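Local coordinates for protein L-aspartate semialdehyde sulfurtransferase (Methanocaldococcus jannaschii, PDB 3KPB) that probably condenses sulfide with aspartate semialdehyde to give homocysteine, and closes its CBS domain pair on binding S-adenosylmethionine and S-methyl-5'-thioadenosine, at residues I32-I37 with I108-D113; W51-A56 with K62-I67; I12-N17 with A24-K29. One frame throughout, in Å; residues are numbered along the deposited sequence.

Interaction 1: I32-I37 with I108-D113; sequences INHLPI and IVTSED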
loop_
_atom_site.group_PDB
_atom_site.type_symbol
_atom_site.label_atom_id
_atom_site.label_comp_id
_atom_site.label_asym_id
_atom_site.label_seq_id
_atom_site.Cartn_x
_atom_site.Cartn_y
_atom_site.Cartn_z
ATOM N N ILE A 32 5.091 5.771 -7.965
ATOM C CA ILE A 32 4.438 4.515 -8.338
ATOM C C ILE A 32 4.451 3.533 -7.179
ATOM O O ILE A 32 5.334 3.591 -6.319
ATOM C CB ILE A 32 5.091 3.843 -9.587
ATOM C CG1 ILE A 32 6.600 3.604 -9.372
ATOM C CG2 ILE A 32 4.778 4.654 -10.860
ATOM C CD1 ILE A 32 7.304 2.872 -10.516
ATOM N N ASN A 33 3.477 2.630 -7.150
ATOM C CA ASN A 33 3.497 1.585 -6.136
ATOM C C ASN A 33 3.703 0.184 -6.698
ATOM O O ASN A 33 3.558 -0.795 -5.982
ATOM C CB ASN A 33 2.242 1.630 -5.254
ATOM C CG ASN A 33 2.378 0.774 -3.995
ATOM O OD1 ASN A 33 3.408 0.802 -3.324
ATOM N ND2 ASN A 33 1.334 0.017 -3.675
ATOM N N HIS A 34 4.030 0.086 -7.985
ATOM C CA HIS A 34 4.284 -1.202 -8.618
ATOM C C HIS A 34 5.538 -1.096 -9.444
ATOM O O HIS A 34 5.638 -0.243 -10.328
ATOM C CB HIS A 34 3.130 -1.599 -9.524
ATOM C CG HIS A 34 1.817 -1.655 -8.824
ATOM N ND1 HIS A 34 0.952 -0.584 -8.791
ATOM C CD2 HIS A 34 1.227 -2.643 -8.113
ATOM C CE1 HIS A 34 -0.121 -0.913 -8.095
ATOM N NE2 HIS A 34 0.020 -2.157 -7.674
ATOM N N LEU A 35 6.499 -1.960 -9.147
ATOM C CA LEU A 35 7.776 -1.957 -9.828
ATOM C C LEU A 35 8.103 -3.376 -10.295
ATOM O O LEU A 35 8.555 -4.205 -9.503
ATOM C CB LEU A 35 8.856 -1.419 -8.884
ATOM C CG LEU A 35 10.272 -1.297 -9.447
ATOM C CD1 LEU A 35 10.315 -0.302 -10.610
ATOM C CD2 LEU A 35 11.256 -0.907 -8.346
ATOM N N PRO A 36 7.833 -3.678 -11.578
ATOM C CA PRO A 36 8.235 -4.968 -12.145
ATOM C C PRO A 36 9.753 -5.105 -12.104
ATOM O O PRO A 36 10.472 -4.136 -12.379
ATOM C CB PRO A 36 7.748 -4.893 -13.596
ATOM C CG PRO A 36 6.692 -3.830 -13.605
ATOM C CD PRO A 36 7.034 -2.868 -12.516
ATOM N N ILE A 37 10.222 -6.295 -11.736
ATOM C CA ILE A 37 11.650 -6.570 -11.666
ATOM C C ILE A 37 12.030 -7.435 -12.859
ATOM O O ILE A 37 11.365 -8.435 -13.148
ATOM C CB ILE A 37 12.040 -7.259 -10.335
ATOM C CG1 ILE A 37 11.559 -6.434 -9.126
ATOM C CG2 ILE A 37 13.550 -7.524 -10.290
ATOM C CD1 ILE A 37 12.043 -4.977 -9.090
ATOM N N ILE A 108 2.515 -1.299 -17.539
ATOM C CA ILE A 108 1.778 -1.729 -16.360
ATOM C C ILE A 108 0.389 -1.100 -16.364
ATOM O O ILE A 108 0.210 0.043 -16.798
ATOM C CB ILE A 108 2.542 -1.423 -15.041
ATOM C CG1 ILE A 108 1.795 -2.009 -13.837
ATOM C CG2 ILE A 108 2.774 0.083 -14.872
ATOM C CD1 ILE A 108 2.690 -2.414 -12.695
ATOM N N VAL A 109 -0.587 -1.876 -15.903
ATOM C CA VAL A 109 -1.968 -1.429 -15.775
ATOM C C VAL A 109 -2.378 -1.421 -14.301
ATOM O O VAL A 109 -2.211 -2.417 -13.598
ATOM C CB VAL A 109 -2.928 -2.328 -16.599
ATOM C CG1 VAL A 109 -4.383 -2.022 -16.279
ATOM C CG2 VAL A 109 -2.676 -2.142 -18.087
ATOM N N THR A 110 -2.914 -0.294 -13.844
ATOM C CA THR A 110 -3.383 -0.181 -12.469
ATOM C C THR A 110 -4.911 -0.140 -12.386
ATOM O O THR A 110 -5.596 0.056 -13.397
ATOM C CB THR A 110 -2.774 1.048 -11.750
ATOM O OG1 THR A 110 -3.331 2.252 -12.291
ATOM C CG2 THR A 110 -1.252 1.076 -11.909
ATOM N N SER A 111 -5.420 -0.328 -11.169
ATOM C CA SER A 111 -6.850 -0.269 -10.865
ATOM C C SER A 111 -7.381 1.162 -10.912
ATOM O O SER A 111 -8.594 1.376 -10.854
ATOM C CB SER A 111 -7.124 -0.879 -9.487
ATOM O OG SER A 111 -6.446 -0.165 -8.466
ATOM N N GLU A 112 -6.470 2.132 -10.992
ATOM C CA GLU A 112 -6.848 3.523 -11.223
ATOM C C GLU A 112 -6.938 3.761 -12.723
ATOM O O GLU A 112 -7.829 4.475 -13.188
ATOM C CB GLU A 112 -5.853 4.495 -10.584
ATOM C CG GLU A 112 -5.892 4.532 -9.058
ATOM C CD GLU A 112 -4.860 3.624 -8.402
ATOM O OE1 GLU A 112 -4.358 3.996 -7.318
ATOM O OE2 GLU A 112 -4.545 2.548 -8.959
ATOM N N ASP A 113 -6.015 3.153 -13.473
ATOM C CA ASP A 113 -6.052 3.185 -14.936
ATOM C C ASP A 113 -7.393 2.615 -15.417
ATOM O O ASP A 113 -8.018 3.162 -16.332
ATOM C CB ASP A 113 -4.887 2.385 -15.544
ATOM C CG ASP A 113 -3.521 3.038 -15.323
ATOM O OD1 ASP A 113 -3.447 4.267 -15.101
ATOM O OD2 ASP A 113 -2.509 2.306 -15.383
#

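Interaction 2: W51-A56 with K62-I67; sequences WDIAKA and KTIEEI. With SAM (S-adenosylmethionine), chain E.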
loop_
_atom_site.group_PDB
_atom_site.type_symbol
_atom_site.label_atom_id
_atom_site.label_comp_id
_atom_site.label_asym_id
_atom_site.label_seq_id
_atom_site.Cartn_x
_atom_site.Cartn_y
_atom_site.Cartn_z
ATOM N N TRP A 51 4.573 -2.507 0.019
ATOM C CA TRP A 51 4.410 -3.577 0.996
ATOM C C TRP A 51 5.679 -4.423 1.102
ATOM O O TRP A 51 6.113 -4.771 2.202
ATOM C CB TRP A 51 3.210 -4.458 0.671
ATOM C CG TRP A 51 2.933 -5.448 1.755
ATOM C CD1 TRP A 51 3.172 -6.795 1.723
ATOM C CD2 TRP A 51 2.398 -5.166 3.053
ATOM N NE1 TRP A 51 2.800 -7.372 2.917
ATOM C CE2 TRP A 51 2.313 -6.395 3.748
ATOM C CE3 TRP A 51 1.961 -3.994 3.692
ATOM C CZ2 TRP A 51 1.809 -6.487 5.055
ATOM C CZ3 TRP A 51 1.462 -4.086 4.990
ATOM C CH2 TRP A 51 1.392 -5.325 5.655
ATOM N N ASP A 52 6.279 -4.741 -0.040
ATOM C CA ASP A 52 7.511 -5.526 -0.046
ATOM C C ASP A 52 8.710 -4.777 0.525
ATOM O O ASP A 52 9.617 -5.405 1.061
ATOM C CB ASP A 52 7.825 -5.998 -1.457
ATOM C CG ASP A 52 6.722 -6.842 -2.028
ATOM O OD1 ASP A 52 6.350 -7.855 -1.395
ATOM O OD2 ASP A 52 6.217 -6.485 -3.107
ATOM N N ILE A 53 8.725 -3.451 0.410
ATOM C CA ILE A 53 9.754 -2.647 1.085
ATOM C C ILE A 53 9.643 -2.842 2.599
ATOM O O ILE A 53 10.635 -3.136 3.268
ATOM C CB ILE A 53 9.652 -1.142 0.715
ATOM C CG1 ILE A 53 9.808 -0.935 -0.803
ATOM C CG2 ILE A 53 10.657 -0.289 1.510
ATOM C CD1 ILE A 53 11.137 -1.419 -1.421
ATOM N N ALA A 54 8.431 -2.692 3.134
ATOM C CA ALA A 54 8.175 -2.976 4.547
ATOM C C ALA A 54 8.560 -4.409 4.927
ATOM O O ALA A 54 9.186 -4.632 5.966
ATOM C CB ALA A 54 6.713 -2.699 4.901
ATOM N N LYS A 55 8.200 -5.374 4.082
ATOM C CA LYS A 55 8.492 -6.781 4.355
ATOM C C LYS A 55 10.009 -7.021 4.397
ATOM O O LYS A 55 10.506 -7.732 5.278
ATOM C CB LYS A 55 7.811 -7.662 3.307
ATOM C CG LYS A 55 7.396 -9.046 3.783
ATOM C CD LYS A 55 6.205 -9.577 2.962
ATOM C CE LYS A 55 6.525 -9.662 1.471
ATOM N NZ LYS A 55 5.822 -10.804 0.802
ATOM N N ALA A 56 10.740 -6.398 3.465
ATOM C CA ALA A 56 12.208 -6.501 3.421
ATOM C C ALA A 56 12.857 -5.986 4.702
ATOM O O ALA A 56 13.748 -6.632 5.256
ATOM C CB ALA A 56 12.773 -5.772 2.208
ATOM N N LYS A 62 18.565 -7.576 2.289
ATOM C CA LYS A 62 19.383 -6.498 1.728
ATOM C C LYS A 62 19.085 -6.139 0.271
ATOM O O LYS A 62 19.250 -4.984 -0.118
ATOM C CB LYS A 62 20.875 -6.810 1.884
ATOM C CG LYS A 62 21.351 -6.840 3.326
ATOM C CD LYS A 62 22.844 -7.123 3.405
ATOM C CE LYS A 62 23.311 -7.277 4.847
ATOM N NZ LYS A 62 22.825 -8.542 5.471
ATOM N N THR A 63 18.677 -7.118 -0.536
ATOM C CA THR A 63 18.434 -6.880 -1.966
ATOM C C THR A 63 17.009 -7.241 -2.359
ATOM O O THR A 63 16.354 -8.063 -1.708
ATOM C CB THR A 63 19.407 -7.668 -2.885
ATOM O OG1 THR A 63 19.148 -9.073 -2.758
ATOM C CG2 THR A 63 20.864 -7.389 -2.522
ATOM N N ILE A 64 16.556 -6.632 -3.450
ATOM C CA ILE A 64 15.224 -6.851 -3.993
ATOM C C ILE A 64 14.996 -8.314 -4.331
ATOM O O ILE A 64 13.908 -8.847 -4.112
ATOM C CB ILE A 64 14.989 -5.934 -5.216
ATOM C CG1 ILE A 64 14.710 -4.506 -4.725
ATOM C CG2 ILE A 64 13.836 -6.425 -6.093
ATOM C CD1 ILE A 64 13.618 -4.407 -3.633
ATOM N N GLU A 65 16.018 -8.991 -4.820
ATOM C CA GLU A 65 15.750 -10.339 -5.231
ATOM C C GLU A 65 15.403 -11.282 -4.075
ATOM O O GLU A 65 14.747 -12.298 -4.285
ATOM C CB GLU A 65 16.845 -10.851 -6.135
ATOM C CG GLU A 65 17.988 -11.515 -5.477
ATOM C CD GLU A 65 18.434 -12.651 -6.343
ATOM O OE1 GLU A 65 19.601 -12.649 -6.777
ATOM O OE2 GLU A 65 17.600 -13.543 -6.620
ATOM N N GLU A 66 15.781 -10.905 -2.857
ATOM C CA GLU A 66 15.443 -11.693 -1.670
ATOM C C GLU A 66 14.008 -11.511 -1.190
ATOM O O GLU A 66 13.536 -12.284 -0.352
ATOM C CB GLU A 66 16.386 -11.358 -0.524
ATOM C CG GLU A 66 17.835 -11.572 -0.849
ATOM C CD GLU A 66 18.739 -11.049 0.237
ATOM O OE1 GLU A 66 18.914 -11.751 1.256
ATOM O OE2 GLU A 66 19.282 -9.938 0.071
ATOM N N ILE A 67 13.317 -10.498 -1.706
ATOM C CA ILE A 67 11.981 -10.172 -1.212
ATOM C C ILE A 67 10.916 -10.088 -2.304
ATOM O O ILE A 67 9.723 -10.156 -2.000
ATOM C CB ILE A 67 11.992 -8.860 -0.364
ATOM C CG1 ILE A 67 10.807 -8.812 0.615
ATOM C CG2 ILE A 67 12.046 -7.614 -1.257
ATOM C CD1 ILE A 67 10.947 -9.744 1.811
HETATM N N SAM E . -2.419 -4.296 -3.796
HETATM C CA SAM E . -1.740 -4.827 -2.604
HETATM C C SAM E . -0.240 -4.526 -2.686
HETATM O O SAM E . 0.173 -3.449 -3.126
HETATM O OXT SAM E . 0.598 -5.349 -2.307
HETATM C CB SAM E . -1.954 -6.341 -2.527
HETATM C CG SAM E . -2.047 -6.810 -1.073
HETATM S SD SAM E . -0.832 -8.116 -0.668
HETATM C CE SAM E . -0.896 -8.055 1.109
HETATM C "C5'" SAM E . 0.858 -7.475 -0.949
HETATM C "C4'" SAM E . 1.643 -8.310 -1.958
HETATM O "O4'" SAM E . 0.976 -8.306 -3.230
HETATM C "C3'" SAM E . 2.980 -7.622 -2.218
HETATM O "O3'" SAM E . 3.993 -8.346 -1.523
HETATM C "C2'" SAM E . 3.188 -7.751 -3.725
HETATM O "O2'" SAM E . 4.428 -8.423 -3.974
HETATM C "C1'" SAM E . 2.010 -8.622 -4.172
HETATM N N9 SAM E . 1.591 -8.199 -5.524
HETATM C C8 SAM E . 1.175 -6.980 -5.877
HETATM N N7 SAM E . 0.889 -6.972 -7.181
HETATM C C5 SAM E . 1.122 -8.193 -7.658
HETATM C C6 SAM E . 1.011 -8.774 -8.915
HETATM N N6 SAM E . 0.585 -8.074 -9.962
HETATM N N1 SAM E . 1.338 -10.067 -9.060
HETATM C C2 SAM E . 1.763 -10.782 -8.031
HETATM N N3 SAM E . 1.881 -10.257 -6.821
HETATM C C4 SAM E . 1.571 -8.970 -6.608
HETATM O O HOH W 1 7.092 -10.994 -1.871
#

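Interaction 3: I12-N17 with A24-K29; sequences ITAHSN and AKILIK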
loop_
_atom_site.group_PDB
_atom_site.type_symbol
_atom_site.label_atom_id
_atom_site.label_comp_id
_atom_site.label_asym_id
_atom_site.label_seq_id
_atom_site.Cartn_x
_atom_site.Cartn_y
_atom_site.Cartn_z
ATOM N N ILE A 12 8.314 1.265 -16.266
ATOM C CA ILE A 12 9.381 1.557 -15.315
ATOM C C ILE A 12 9.685 0.249 -14.598
ATOM O O ILE A 12 8.815 -0.319 -13.930
ATOM C CB ILE A 12 9.004 2.676 -14.313
ATOM C CG1 ILE A 12 8.815 4.004 -15.057
ATOM C CG2 ILE A 12 10.083 2.810 -13.230
ATOM C CD1 ILE A 12 8.124 5.080 -14.258
ATOM N N THR A 13 10.918 -0.230 -14.758
ATOM C CA THR A 13 11.346 -1.507 -14.187
ATOM C C THR A 13 12.662 -1.322 -13.433
ATOM O O THR A 13 13.295 -0.265 -13.520
ATOM C CB THR A 13 11.540 -2.588 -15.279
ATOM O OG1 THR A 13 12.586 -2.185 -16.172
ATOM C CG2 THR A 13 10.252 -2.811 -16.072
ATOM N N ALA A 14 13.082 -2.366 -12.720
ATOM C CA ALA A 14 14.356 -2.371 -12.003
ATOM C C ALA A 14 14.967 -3.759 -12.057
ATOM O O ALA A 14 14.266 -4.744 -12.299
ATOM C CB ALA A 14 14.156 -1.940 -10.560
ATOM N N HIS A 15 16.274 -3.833 -11.830
ATOM C CA HIS A 15 16.954 -5.118 -11.713
ATOM C C HIS A 15 16.875 -5.660 -10.282
ATOM O O HIS A 15 16.622 -4.903 -9.342
ATOM C CB HIS A 15 18.395 -4.990 -12.193
ATOM C CG HIS A 15 18.512 -4.699 -13.657
ATOM N ND1 HIS A 15 17.934 -5.501 -14.618
ATOM C CD2 HIS A 15 19.145 -3.707 -14.326
ATOM C CE1 HIS A 15 18.198 -5.009 -15.815
ATOM N NE2 HIS A 15 18.932 -3.922 -15.666
ATOM N N SER A 16 17.080 -6.967 -10.119
ATOM C CA SER A 16 16.884 -7.612 -8.818
ATOM C C SER A 16 18.047 -7.439 -7.841
ATOM O O SER A 16 17.882 -7.647 -6.636
ATOM C CB SER A 16 16.554 -9.101 -8.993
ATOM O OG SER A 16 17.711 -9.866 -9.282
ATOM N N ASN A 17 19.213 -7.064 -8.361
ATOM C CA ASN A 17 20.424 -6.936 -7.546
ATOM C C ASN A 17 20.476 -5.669 -6.689
ATOM O O ASN A 17 21.389 -5.508 -5.875
ATOM C CB ASN A 17 21.694 -7.042 -8.417
ATOM C CG ASN A 17 21.717 -6.028 -9.561
ATOM O OD1 ASN A 17 22.428 -5.022 -9.507
ATOM N ND2 ASN A 17 20.934 -6.292 -10.601
ATOM N N ALA A 24 13.098 1.702 -3.054
ATOM C CA ALA A 24 12.209 2.680 -2.434
ATOM C C ALA A 24 12.355 4.044 -3.100
ATOM O O ALA A 24 11.358 4.730 -3.348
ATOM C CB ALA A 24 12.490 2.781 -0.942
ATOM N N LYS A 25 13.596 4.429 -3.395
ATOM C CA LYS A 25 13.849 5.681 -4.101
ATOM C C LYS A 25 13.159 5.712 -5.464
ATOM O O LYS A 25 12.640 6.756 -5.865
ATOM C CB LYS A 25 15.347 5.938 -4.251
ATOM C CG LYS A 25 16.026 6.392 -2.975
ATOM C CD LYS A 25 17.526 6.488 -3.167
ATOM C CE LYS A 25 18.183 6.990 -1.898
ATOM N NZ LYS A 25 19.668 7.004 -2.026
ATOM N N ILE A 26 13.147 4.574 -6.160
ATOM C CA ILE A 26 12.494 4.468 -7.470
ATOM C C ILE A 26 10.975 4.671 -7.337
ATOM O O ILE A 26 10.373 5.421 -8.110
ATOM C CB ILE A 26 12.832 3.120 -8.173
ATOM C CG1 ILE A 26 14.327 3.057 -8.502
ATOM C CG2 ILE A 26 11.992 2.919 -9.445
ATOM C CD1 ILE A 26 14.814 1.692 -8.948
ATOM N N LEU A 27 10.362 4.013 -6.354
ATOM C CA LEU A 27 8.931 4.201 -6.103
ATOM C C LEU A 27 8.578 5.671 -5.863
ATOM O O LEU A 27 7.624 6.191 -6.452
ATOM C CB LEU A 27 8.464 3.357 -4.909
ATOM C CG LEU A 27 8.618 1.837 -4.991
ATOM C CD1 LEU A 27 8.053 1.225 -3.726
ATOM C CD2 LEU A 27 7.911 1.264 -6.206
ATOM N N ILE A 28 9.344 6.326 -4.991
ATOM C CA ILE A 28 9.081 7.709 -4.603
ATOM C C ILE A 28 9.307 8.643 -5.798
ATOM O O ILE A 28 8.481 9.514 -6.071
ATOM C CB ILE A 28 9.995 8.145 -3.416
ATOM C CG1 ILE A 28 9.733 7.323 -2.131
ATOM C CG2 ILE A 28 9.869 9.647 -3.132
ATOM C CD1 ILE A 28 8.311 6.776 -1.956
ATOM N N LYS A 29 10.420 8.450 -6.509
ATOM C CA LYS A 29 10.768 9.295 -7.662
ATOM C C LYS A 29 9.663 9.326 -8.712
ATOM O O LYS A 29 9.287 10.394 -9.207
ATOM C CB LYS A 29 12.081 8.828 -8.305
ATOM C CG LYS A 29 12.523 9.614 -9.542
ATOM C CD LYS A 29 13.862 9.107 -10.066
ATOM C CE LYS A 29 14.212 9.726 -11.411
ATOM N NZ LYS A 29 15.467 9.159 -11.984
#

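Interaction 1: I32-I37 with I108-D113
The delta methyl of Ile108 presses unusually hard on the root of His34: CD1 of Ile108 lies 3.3 Å from CB of His34, closer than two carbons in van der Waals contact usually sit. Ile108 reaches that far because its CG1 runs anti to the backbone N (chi1 -175°), carrying CD1 out of strand 105-110, and the two side chains meet at about a right angle. On its way across, the same methyl also grazes the proline ring, with CG of Pro36 4.3 Å from CD1 of Ile108. A looser touch comes from the next inward-facing residue of the strand, where CG2 of Thr110 approaches ND1 of His34 at 4.2 Å. At the other end of the imidazole, NE2 is hydrogen-bonded to OG of Ser94, which ties down the ring's rotation from the second CBS repeat.

While its methyl faces the histidine, the hydroxyl of Thr110 works on its own helix. OG1 of Thr110 accepts from N of Asp113 at 3.1 Å and, weakly, from N of Glu112. In return Thr110 N donates to OD2 of Asp113 at 3.0 Å, coming from above the carboxylate plane, and the other carboxylate oxygen pairs with Arg116. This reciprocal exchange is a capping box, and it starts helix 111-118 just where strand 105-110 ends. His34 and Thr110 to Asp113 are all residues that bind S-methyl-5'-thioadenosine; the apolar touch of Ile108 lies beside them and joins the two CBS motifs at one of the nucleoside-binding clefts characteristic of a CBS pair.

Interaction 2: W51-A56 with K62-I67
Ile67 lays its side chain over one flank of helix 50-58, its CG1 overlapping the backbone between Asp52 and Ala56. CG1 of Ile67 is 3.6 Å from O of Asp52, and CD1 of Ile67 comes within 3.7 Å of N of Ala56, so the branch rests on the very peptide groups that bond to each other inside the helix. With CG1 anti to the backbone N (chi1 -156°), CD1 reaches as far as the foot of the Lys55 side chain, while CG1 and CG2 both lie against the Ala56 methyl. On the neighbouring face of the helix the delta methyls of Ile53 and Ile64 barely meet; Ile20 touches both residues and fills out this apolar side.

The polar edge is built round Asp52. Its OD2 accepts from O2' of S-adenosylmethionine at 2.8 Å and is also bonded to Thr49 N, while the ribose O3' is modelled at a doubtfully short 2.4 Å from OD1. One water joins the two segments: it donates to O of Ile67 at 2.8 Å and to OD1 of Asp52, and accepts from NZ of Lys55 at 3.0 Å. Lys55 also makes a long salt bridge to OD1. Beside the ribose, CE of the ligand's sulfonium methyl stands 4.2 Å above the plane of the Trp51 ring, offset toward its rim.

A carboxylate facing both ribose hydroxyls has a lysine nearby that would probably favour its charged form, and by way of the water Asp52 ties the ligand's sugar to the Ile67 carbonyl of segment 62-67.

Interaction 3: I12-N17 with A24-K29
Ile26 meets the 12-17 segment with two of its methyls, and only Ala14 and Ile12 answer it. The firmer half is the inner one: CD1 of Ile26 sits 4.0 Å from CB of Ala14. CG1 of Ile26 leans beside the backbone N (chi1 -65°) and the chain runs on extended (chi2 169°), which sends CD1 across to the short, weakly bonded strand. Ala14 is buried there, and Leu35 of the adjoining strand packs against both partners, so the methyl pair belongs to the layer between helix and sheet.

Toward Ile12 the fit slackens. Here the beta-branch methyls meet, CG2 of Ile12 being 4.2 Å from CG2 of Ile26, and both residues remain partly open to solvent. Ile12, which also binds S-methyl-5'-thioadenosine, stands at the margin and finds further cover on Ile32. On the helix itself the lysines Lys25 and Lys29 run outward as exposed, extended chains. Purely apolar, and small at 97 Å² of buried surface, the contact leaves the polar bonds of Ala14 to the sheet.

Those bonds run from the Ala14 backbone to Pro36 and Val38, setting strand 14-15 parallel to strand 35-38, with helix 20-30 as the crossover of the beta-alpha-beta unit. Another face of the helix, through Leu27 and Ile28, packs on Trp51 of the second subunit.

How the interactions relate
Interactions 1 and 3 meet on one sheet: strands 14-15 and 35-38 lie side by side, and Ile32 N probably donates a hydrogen bond to Leu27 O. Interaction 3 is local, within the first CBS repeat, and purely apolar at a half-open margin. Interaction 1 spans the two repeats, close to the centre of the chain, and holds residues of the S-methyl-5'-thioadenosine site. Interaction 2, some 14 Å from that centre yet the most buried, adds a water bridge and S-adenosylmethionine to its methyl packing. Ile64 connects it to the others, its CG2 lying 3.8 Å from Ile37 CD1 and its CB near Ser16 O. All three touch the second subunit.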